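Local coordinates for protein sulfide-quinone reductase (Aquifex aeolicus, PDB 3HYW) that oxidises hydrogen sulfide with a quinone as electron acceptor and FAD as cofactor, probably building up polysulfur on active-site cysteines, at residues A[187-192]-A[302-307]; A[216-221]-A[231-236]. All blocks are in the same frame, centred on the assembly; numbering follows the deposited sequence.

Interaction 1. Residues A[187-192]-A[302-307]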
# COMPACT_ATOMS: atom_id res chain seq x y z
N SER A 187 -14.41 -9.09 -11.31
CA SER A 187 -13.58 -9.60 -12.40
C SER A 187 -12.29 -8.78 -12.59
O SER A 187 -11.33 -9.27 -13.17
CB SER A 187 -14.39 -9.62 -13.69
OG SER A 187 -15.19 -8.45 -13.82
N GLU A 188 -12.29 -7.54 -12.10
CA GLU A 188 -11.08 -6.71 -12.11
C GLU A 188 -9.93 -7.46 -11.46
O GLU A 188 -10.15 -8.18 -10.47
CB GLU A 188 -11.29 -5.42 -11.31
CG GLU A 188 -12.22 -4.40 -11.92
CD GLU A 188 -12.69 -3.44 -10.86
OE1 GLU A 188 -13.51 -3.85 -10.01
OE2 GLU A 188 -12.21 -2.29 -10.83
N PRO A 189 -8.70 -7.30 -12.00
CA PRO A 189 -7.53 -7.96 -11.42
C PRO A 189 -7.22 -7.41 -10.03
O PRO A 189 -6.58 -8.09 -9.23
CB PRO A 189 -6.41 -7.60 -12.40
CG PRO A 189 -6.87 -6.35 -13.08
CD PRO A 189 -8.36 -6.49 -13.18
N TYR A 190 -7.66 -6.18 -9.76
CA TYR A 190 -7.51 -5.57 -8.44
C TYR A 190 -8.57 -4.49 -8.28
O TYR A 190 -9.18 -4.06 -9.26
CB TYR A 190 -6.11 -4.97 -8.26
CG TYR A 190 -5.68 -4.06 -9.39
CD1 TYR A 190 -6.10 -2.73 -9.43
CD2 TYR A 190 -4.85 -4.52 -10.41
CE1 TYR A 190 -5.71 -1.89 -10.46
CE2 TYR A 190 -4.46 -3.68 -11.45
CZ TYR A 190 -4.90 -2.37 -11.47
OH TYR A 190 -4.52 -1.52 -12.48
N LEU A 191 -8.80 -4.06 -7.05
CA LEU A 191 -9.79 -3.02 -6.77
C LEU A 191 -9.39 -1.72 -7.47
O LEU A 191 -8.22 -1.38 -7.52
CB LEU A 191 -9.88 -2.78 -5.27
CG LEU A 191 -10.96 -3.43 -4.41
CD1 LEU A 191 -11.40 -4.81 -4.89
CD2 LEU A 191 -10.48 -3.47 -2.97
N GLY A 192 -10.37 -0.98 -7.99
CA GLY A 192 -10.08 0.31 -8.60
C GLY A 192 -9.33 0.21 -9.92
O GLY A 192 -8.67 1.17 -10.33
N GLU A 302 -6.77 -3.21 -21.51
CA GLU A 302 -5.89 -4.36 -21.29
C GLU A 302 -6.66 -5.67 -21.19
O GLU A 302 -7.79 -5.70 -20.72
CB GLU A 302 -4.96 -4.16 -20.08
CG GLU A 302 -5.62 -3.69 -18.80
CD GLU A 302 -4.59 -3.42 -17.69
OE1 GLU A 302 -3.58 -2.73 -17.96
OE2 GLU A 302 -4.80 -3.91 -16.56
N LYS A 303 -6.03 -6.74 -21.66
CA LYS A 303 -6.54 -8.09 -21.52
C LYS A 303 -6.21 -8.55 -20.10
O LYS A 303 -5.07 -8.89 -19.79
CB LYS A 303 -5.90 -9.01 -22.57
CG LYS A 303 -6.49 -10.43 -22.67
CD LYS A 303 -5.77 -11.23 -23.75
CE LYS A 303 -6.27 -12.69 -23.85
NZ LYS A 303 -7.49 -12.84 -24.72
N THR A 304 -7.21 -8.53 -19.23
CA THR A 304 -7.03 -8.91 -17.83
C THR A 304 -7.22 -10.42 -17.67
O THR A 304 -7.86 -11.03 -18.52
CB THR A 304 -8.00 -8.13 -16.93
OG1 THR A 304 -9.33 -8.27 -17.45
CG2 THR A 304 -7.64 -6.65 -16.91
N PRO A 305 -6.67 -11.03 -16.60
CA PRO A 305 -6.80 -12.49 -16.42
C PRO A 305 -8.25 -12.98 -16.44
O PRO A 305 -8.55 -14.02 -17.03
CB PRO A 305 -6.15 -12.74 -15.06
CG PRO A 305 -5.16 -11.62 -14.92
CD PRO A 305 -5.86 -10.43 -15.52
N ILE A 306 -9.14 -12.24 -15.79
CA ILE A 306 -10.58 -12.42 -15.97
C ILE A 306 -11.01 -11.30 -16.92
O ILE A 306 -10.76 -10.13 -16.64
CB ILE A 306 -11.36 -12.34 -14.62
CG1 ILE A 306 -10.75 -13.28 -13.56
CG2 ILE A 306 -12.85 -12.59 -14.83
CD1 ILE A 306 -10.83 -14.78 -13.88
N PRO A 307 -11.64 -11.66 -18.06
CA PRO A 307 -11.93 -10.64 -19.07
C PRO A 307 -12.75 -9.46 -18.54
O PRO A 307 -13.73 -9.65 -17.82
CB PRO A 307 -12.71 -11.41 -20.14
CG PRO A 307 -12.26 -12.83 -19.97
CD PRO A 307 -12.11 -13.00 -18.49
O HOH W 1 -8.89 -9.99 -13.96
O HOH W 2 -3.25 -2.65 -14.45
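Ile306 turns its CG2 branch anti to its own backbone N while CG1 stands beside that N (chi1 -52°), and this sets CG2 against Ser187, 3.5 Å from Ser187 CB. Thr304 has chi1 of 51°, which places CG2 beside its backbone N and presents that methyl to the ring of Pro189, with Pro189 CD 3.8 Å from Thr304 CG2. The two side chains cross at about a right angle, the methyl lying against the CG-CD side of the ring. Proline suits this place as a rigid apolar surface, and threonine offers it a methyl while its hydroxyl bonds within its own loop, to Thr308. Pro305 adds its own ring more distantly, its CD 4.2 Å from Pro189 CB. The segments are two irregular loops of the two-dinucleotide-binding-domain flavoprotein fold, one following strand 182-185 of the mixed sheet and the other preceding helix 314-332. Here two waters make the polar links between the segments. Water 1 donates to Ser187 O at 2.7 Å and accepts from Ile306 N at 2.9 Å, joining two backbone groups that do not meet directly. The hydroxyl of Ser187 is used elsewhere, on Ile151 O. Tyr190 reaches out with its phenol, and water 2 lies at the edge of the ring, in its plane, 2.6 Å from Tyr190 OH; the same water donates to Glu302 OE2 at 2.9 Å. That carboxylate oxygen also receives a hydrogen bond from His193, whose ring meets Tyr190 edge-to-face.

Interaction 2. Residues A[216-221]-A[231-236]; sequences DWIANV and VIYEDL
This is a surface contact, largely apolar and with one water bridge, between strand 216-218 with the turn after it and strand 230-234 of the small antiparallel sheet with the residues that follow. The ring of Tyr233 is its centre. Chi1 of 65° holds the ring between the backbone N and carbonyl carbon of Tyr233, which places it against Val221 and Ile218. Val221 meets the CD2 side obliquely, with Val221 CB 3.6 Å from Tyr233 CD2 and both methyls close by. Ile218 lies across the phenol end at about a right angle, its CD1 3.8 Å from Tyr233 CZ. Branched aliphatic side chains suit this place because each offers more than one carbon to the broad ring, whose other neighbours include His241. Val221 also packs on the backbone, its CB 3.6 Å from Glu234 O. Asn220 has a positive phi (65°), a conformation asparagine adopts more readily than most residues, and the chain turns there. Its amide crosses Leu236 at about a right angle, Asn220 ND2 packing 3.1 Å from Leu236 CD1. Water 3 donates to Asn220 O at 2.7 Å and accepts from Leu236 N at 3.1 Å. Glu234 points away and forms a salt bridge with Lys224. The arrangement is that of a three-stranded antiparallel beta-meander, 222-226, 230-234 and 240-244, packed beside the edge of a Rossmann-like sheet, as in the pyridine nucleotide-disulphide oxidoreductase family.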
# COMPACT_ATOMS: atom_id res chain seq x y z
N ASP A 216 -15.26 -6.39 2.84
CA ASP A 216 -14.38 -7.47 2.41
C ASP A 216 -14.43 -7.58 0.90
O ASP A 216 -15.41 -7.16 0.27
CB ASP A 216 -14.78 -8.78 3.08
CG ASP A 216 -14.56 -8.77 4.57
OD1 ASP A 216 -13.43 -8.43 5.01
OD2 ASP A 216 -15.51 -9.08 5.32
N TRP A 217 -13.38 -8.13 0.31
CA TRP A 217 -13.33 -8.17 -1.15
C TRP A 217 -12.52 -9.32 -1.71
O TRP A 217 -11.60 -9.82 -1.07
CB TRP A 217 -12.84 -6.85 -1.73
CG TRP A 217 -11.53 -6.39 -1.21
CD1 TRP A 217 -11.31 -5.58 -0.13
CD2 TRP A 217 -10.24 -6.70 -1.75
NE1 TRP A 217 -9.97 -5.37 0.04
CE2 TRP A 217 -9.29 -6.04 -0.94
CE3 TRP A 217 -9.80 -7.46 -2.84
CZ2 TRP A 217 -7.92 -6.13 -1.19
CZ3 TRP A 217 -8.44 -7.55 -3.08
CH2 TRP A 217 -7.51 -6.89 -2.25
N ILE A 218 -12.91 -9.72 -2.92
CA ILE A 218 -12.25 -10.76 -3.68
C ILE A 218 -12.16 -10.24 -5.11
O ILE A 218 -13.18 -9.93 -5.73
CB ILE A 218 -13.06 -12.09 -3.65
CG1 ILE A 218 -13.44 -12.47 -2.21
CG2 ILE A 218 -12.29 -13.20 -4.34
CD1 ILE A 218 -14.57 -13.48 -2.09
N ALA A 219 -10.95 -10.10 -5.61
CA ALA A 219 -10.73 -9.62 -6.97
C ALA A 219 -10.14 -10.73 -7.82
O ALA A 219 -9.71 -11.76 -7.30
CB ALA A 219 -9.80 -8.40 -6.95
N ASN A 220 -10.15 -10.52 -9.13
CA ASN A 220 -9.50 -11.44 -10.08
C ASN A 220 -10.16 -12.82 -10.12
O ASN A 220 -9.48 -13.84 -10.30
CB ASN A 220 -8.00 -11.54 -9.78
CG ASN A 220 -7.16 -11.71 -11.03
OD1 ASN A 220 -7.58 -11.33 -12.13
ND2 ASN A 220 -5.97 -12.26 -10.88
N VAL A 221 -11.48 -12.85 -9.96
CA VAL A 221 -12.23 -14.11 -9.99
C VAL A 221 -13.42 -13.97 -10.93
O VAL A 221 -13.84 -12.86 -11.26
CB VAL A 221 -12.70 -14.57 -8.58
CG1 VAL A 221 -11.51 -14.90 -7.68
CG2 VAL A 221 -13.60 -13.52 -7.93
N VAL A 231 -23.23 -16.87 -3.58
CA VAL A 231 -22.56 -16.58 -4.84
C VAL A 231 -21.45 -17.61 -5.01
O VAL A 231 -20.71 -17.91 -4.06
CB VAL A 231 -22.01 -15.13 -4.89
CG1 VAL A 231 -21.17 -14.89 -6.15
CG2 VAL A 231 -23.17 -14.14 -4.85
N ILE A 232 -21.37 -18.16 -6.21
CA ILE A 232 -20.32 -19.11 -6.58
C ILE A 232 -19.37 -18.45 -7.58
O ILE A 232 -19.80 -17.93 -8.62
CB ILE A 232 -20.90 -20.42 -7.16
CG1 ILE A 232 -21.91 -21.03 -6.18
CG2 ILE A 232 -19.78 -21.41 -7.49
CD1 ILE A 232 -22.73 -22.18 -6.76
N TYR A 233 -18.08 -18.44 -7.25
CA TYR A 233 -17.07 -17.88 -8.13
C TYR A 233 -15.94 -18.89 -8.37
O TYR A 233 -15.74 -19.81 -7.58
CB TYR A 233 -16.52 -16.55 -7.59
CG TYR A 233 -15.77 -16.65 -6.28
CD1 TYR A 233 -16.43 -16.55 -5.06
CD2 TYR A 233 -14.38 -16.82 -6.27
CE1 TYR A 233 -15.74 -16.63 -3.85
CE2 TYR A 233 -13.68 -16.90 -5.07
CZ TYR A 233 -14.36 -16.80 -3.87
OH TYR A 233 -13.66 -16.89 -2.68
N GLU A 234 -15.22 -18.68 -9.47
CA GLU A 234 -14.11 -19.53 -9.84
C GLU A 234 -12.83 -18.70 -9.86
O GLU A 234 -12.80 -17.61 -10.45
CB GLU A 234 -14.38 -20.12 -11.23
CG GLU A 234 -13.46 -21.23 -11.67
CD GLU A 234 -13.85 -21.80 -13.02
OE1 GLU A 234 -15.06 -22.01 -13.26
OE2 GLU A 234 -12.94 -22.05 -13.84
N ASP A 235 -11.78 -19.18 -9.20
CA ASP A 235 -10.49 -18.50 -9.29
C ASP A 235 -9.76 -18.88 -10.58
O ASP A 235 -10.28 -19.65 -11.40
CB ASP A 235 -9.63 -18.68 -8.03
CG ASP A 235 -9.24 -20.13 -7.76
OD1 ASP A 235 -9.22 -20.96 -8.70
OD2 ASP A 235 -8.93 -20.43 -6.59
N LEU A 236 -8.56 -18.32 -10.77
CA LEU A 236 -7.77 -18.56 -11.98
C LEU A 236 -7.14 -19.95 -12.05
O LEU A 236 -6.67 -20.36 -13.12
CB LEU A 236 -6.70 -17.48 -12.14
CG LEU A 236 -7.20 -16.15 -12.71
CD1 LEU A 236 -6.28 -15.04 -12.28
CD2 LEU A 236 -7.32 -16.21 -14.23
O HOH W 3 -8.17 -15.80 -9.04

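Overall arrangement
From the N terminus, the chain leaves strand 182-185 and enters 187-192, passes helix 202-212, and reaches strand 216-218 and the turn at 219-221. Interaction 2 then closes a short loop, with nine residues between its segments, bringing 231-236, from the second strand of the antiparallel sheet and just beyond, against that turn. Much later, after strand 289-291 of the FAD-side parallel sheet, 302-307 returns to 187-192, so interaction 1 closes a long loop that contains the whole of interaction 2. The two also touch: Glu188 O lies 2.7 Å from Asn220 N, a probable hydrogen bond, and Leu191 packs on Trp217. Together they join the mixed sheet, the small antiparallel sheet and the loop before helix 314-332.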